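Local coordinates for amino acid adenylation domain-containing protein (Bacillus stratosphericus LAMA 585, PDB 6ULY) that probably selects a keto acid and activates it as the acyl adenylate, as the adenylation domain of a nonribosomal depsipeptide synthetase module, at residues A[55-60]-A[160-165]. Numbering follows the deposited sequence.
Sequences RVLTGL and ERDTAA. With SO4 (sulfate ion), chain G; SO4 (sulfate ion), chain H.
A sulfate site shared by Arg-55 and Arg-161 marks this surface contact, where a loop runs along a helix. The hydroxyl of Thr-58 donates to the carbonyl oxygen of Glu-160, a short bond with OG1 2.5 Å from O and tilted 28° out of the carbonyl plane. With OG1 beside its own backbone N (chi1 -64°), Thr-58 also has Glu-54 O as a weak second acceptor for the same hydrogen. Asp-162 CB packs against that hydroxyl and lies 3.9 Å from Leu-57 CD2. Asp-162 OD1 closes an Asx turn by accepting from Ala-164 N at 3.1 Å, and a salt bridge to Arg-61 holds the same oxygen.

The two arginines converge on one sulfate, probably from the crystallisation liquor. Arg-55 NH1 gives its O2 a bond of 2.7 Å in the guanidinium plane. The backbone N of Arg-161 reaches its O1 at 2.9 Å, while Arg-161 NE bonds only weakly to its O4. Arg-161 CG sits over one face of the Arg-55 guanidinium, 3.5 Å from NH1. The two guanidinium planes are nearly perpendicular (89°). Arg-161 bends at chi3, and its terminal nitrogens make weak bonds to a second sulfate. Glu-54 forms a salt bridge with Arg-161 NH2.

The helix is 46-62, and the loop links strand 150-152 to strand 173-178 of one mixed sheet. Val-56, Leu-57 and Leu-60 pack on helix 78-91.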
loop_
_atom_site.group_PDB
_atom_site.type_symbol
_atom_site.label_atom_id
_atom_site.label_comp_id
_atom_site.label_asym_id
_atom_site.label_seq_id
_atom_site.Cartn_x
_atom_site.Cartn_y
_atom_site.Cartn_z
ATOM N N ARG A 55 1.433 37.944 -15.847
ATOM C CA ARG A 55 0.859 37.685 -17.164
ATOM C C ARG A 55 0.141 36.342 -17.179
ATOM O O ARG A 55 -1.028 36.250 -17.574
ATOM C CB ARG A 55 1.953 37.735 -18.234
ATOM C CG ARG A 55 2.636 39.091 -18.361
ATOM C CD ARG A 55 3.592 39.147 -19.546
ATOM N NE ARG A 55 4.627 40.164 -19.358
ATOM C CZ ARG A 55 4.433 41.472 -19.515
ATOM N NH1 ARG A 55 3.237 41.931 -19.857
ATOM N NH2 ARG A 55 5.434 42.322 -19.321
ATOM N N VAL A 56 0.822 35.285 -16.731
ATOM C CA VAL A 56 0.172 33.979 -16.655
ATOM C C VAL A 56 -1.082 34.059 -15.793
ATOM O O VAL A 56 -2.091 33.396 -16.073
ATOM C CB VAL A 56 1.157 32.918 -16.132
ATOM C CG1 VAL A 56 0.442 31.588 -15.919
ATOM C CG2 VAL A 56 2.311 32.751 -17.100
ATOM N N LEU A 57 -1.047 34.879 -14.737
ATOM C CA LEU A 57 -2.213 35.010 -13.867
ATOM C C LEU A 57 -3.420 35.532 -14.634
ATOM O O LEU A 57 -4.560 35.152 -14.339
ATOM C CB LEU A 57 -1.890 35.931 -12.690
ATOM C CG LEU A 57 -3.055 36.277 -11.760
ATOM C CD1 LEU A 57 -3.624 35.029 -11.090
ATOM C CD2 LEU A 57 -2.604 37.287 -10.711
ATOM N N THR A 58 -3.196 36.417 -15.607
ATOM C CA THR A 58 -4.310 36.920 -16.405
ATOM C C THR A 58 -5.021 35.782 -17.121
ATOM O O THR A 58 -6.257 35.726 -17.149
ATOM C CB THR A 58 -3.814 37.949 -17.420
ATOM O OG1 THR A 58 -3.295 39.095 -16.735
ATOM C CG2 THR A 58 -4.949 38.373 -18.345
ATOM N N GLY A 59 -4.255 34.871 -17.719
ATOM C CA GLY A 59 -4.864 33.768 -18.441
ATOM C C GLY A 59 -5.575 32.791 -17.526
ATOM O O GLY A 59 -6.662 32.306 -17.852
ATOM N N LEU A 60 -4.977 32.490 -16.371
ATOM C CA LEU A 60 -5.610 31.562 -15.437
ATOM C C LEU A 60 -6.951 32.099 -14.955
ATOM O O LEU A 60 -7.940 31.358 -14.898
ATOM C CB LEU A 60 -4.680 31.290 -14.254
ATOM C CG LEU A 60 -3.350 30.611 -14.593
ATOM C CD1 LEU A 60 -2.513 30.410 -13.345
ATOM C CD2 LEU A 60 -3.578 29.285 -15.304
ATOM N N GLU A 160 -1.433 40.774 -20.834
ATOM C CA GLU A 160 -1.247 41.874 -19.901
ATOM C C GLU A 160 -1.024 41.334 -18.493
ATOM O O GLU A 160 -1.557 40.288 -18.113
ATOM C CB GLU A 160 -2.466 42.794 -19.912
ATOM C CG GLU A 160 -2.156 44.249 -20.208
ATOM C CD GLU A 160 -3.350 45.159 -19.984
ATOM O OE1 GLU A 160 -3.980 45.064 -18.908
ATOM O OE2 GLU A 160 -3.664 45.964 -20.886
ATOM N N ARG A 161 -0.227 42.060 -17.715
ATOM C CA ARG A 161 0.016 41.670 -16.334
ATOM C C ARG A 161 -1.224 41.928 -15.488
ATOM O O ARG A 161 -1.842 42.993 -15.581
ATOM C CB ARG A 161 1.210 42.436 -15.763
ATOM C CG ARG A 161 2.537 42.056 -16.383
ATOM C CD ARG A 161 3.703 42.827 -15.767
ATOM N NE ARG A 161 3.630 44.267 -16.027
ATOM C CZ ARG A 161 3.335 45.198 -15.120
ATOM N NH1 ARG A 161 3.303 46.473 -15.480
ATOM N NH2 ARG A 161 3.079 44.874 -13.858
ATOM N N ASP A 162 -1.593 40.939 -14.674
ATOM C CA ASP A 162 -2.642 41.082 -13.672
ATOM C C ASP A 162 -1.954 41.380 -12.344
ATOM O O ASP A 162 -1.341 40.490 -11.745
ATOM C CB ASP A 162 -3.497 39.820 -13.584
ATOM C CG ASP A 162 -4.764 40.029 -12.782
ATOM O OD1 ASP A 162 -4.733 40.820 -11.816
ATOM O OD2 ASP A 162 -5.792 39.398 -13.118
ATOM N N THR A 163 -2.040 42.630 -11.898
ATOM C CA THR A 163 -1.309 43.094 -10.725
ATOM C C THR A 163 -2.090 42.930 -9.428
ATOM O O THR A 163 -1.599 43.342 -8.371
ATOM C CB THR A 163 -0.928 44.567 -10.897
ATOM O OG1 THR A 163 -2.121 45.359 -10.970
ATOM C CG2 THR A 163 -0.105 44.766 -12.166
ATOM N N ALA A 164 -3.283 42.344 -9.476
ATOM C CA ALA A 164 -4.124 42.191 -8.289
ATOM C C ALA A 164 -3.846 40.829 -7.664
ATOM O O ALA A 164 -4.502 39.832 -7.971
ATOM C CB ALA A 164 -5.594 42.355 -8.656
ATOM N N ALA A 165 -2.862 40.785 -6.768
ATOM C CA ALA A 165 -2.504 39.545 -6.092
ATOM C C ALA A 165 -3.494 39.254 -4.972
ATOM O O ALA A 165 -3.767 40.116 -4.130
ATOM C CB ALA A 165 -1.085 39.629 -5.529
HETATM S S SO4 G . 1.981 44.931 -19.261
HETATM O O1 SO4 G . 1.506 44.398 -18.030
HETATM O O2 SO4 G . 1.615 44.050 -20.332
HETATM O O3 SO4 G . 1.331 46.208 -19.471
HETATM O O4 SO4 G . 3.429 45.069 -19.194
HETATM S S SO4 H . 2.730 48.236 -11.936
HETATM O O1 SO4 H . 2.258 49.284 -11.059
HETATM O O2 SO4 H . 2.926 47.031 -11.188
HETATM O O3 SO4 H . 1.747 47.995 -12.975
HETATM O O4 SO4 H . 3.990 48.636 -12.482
#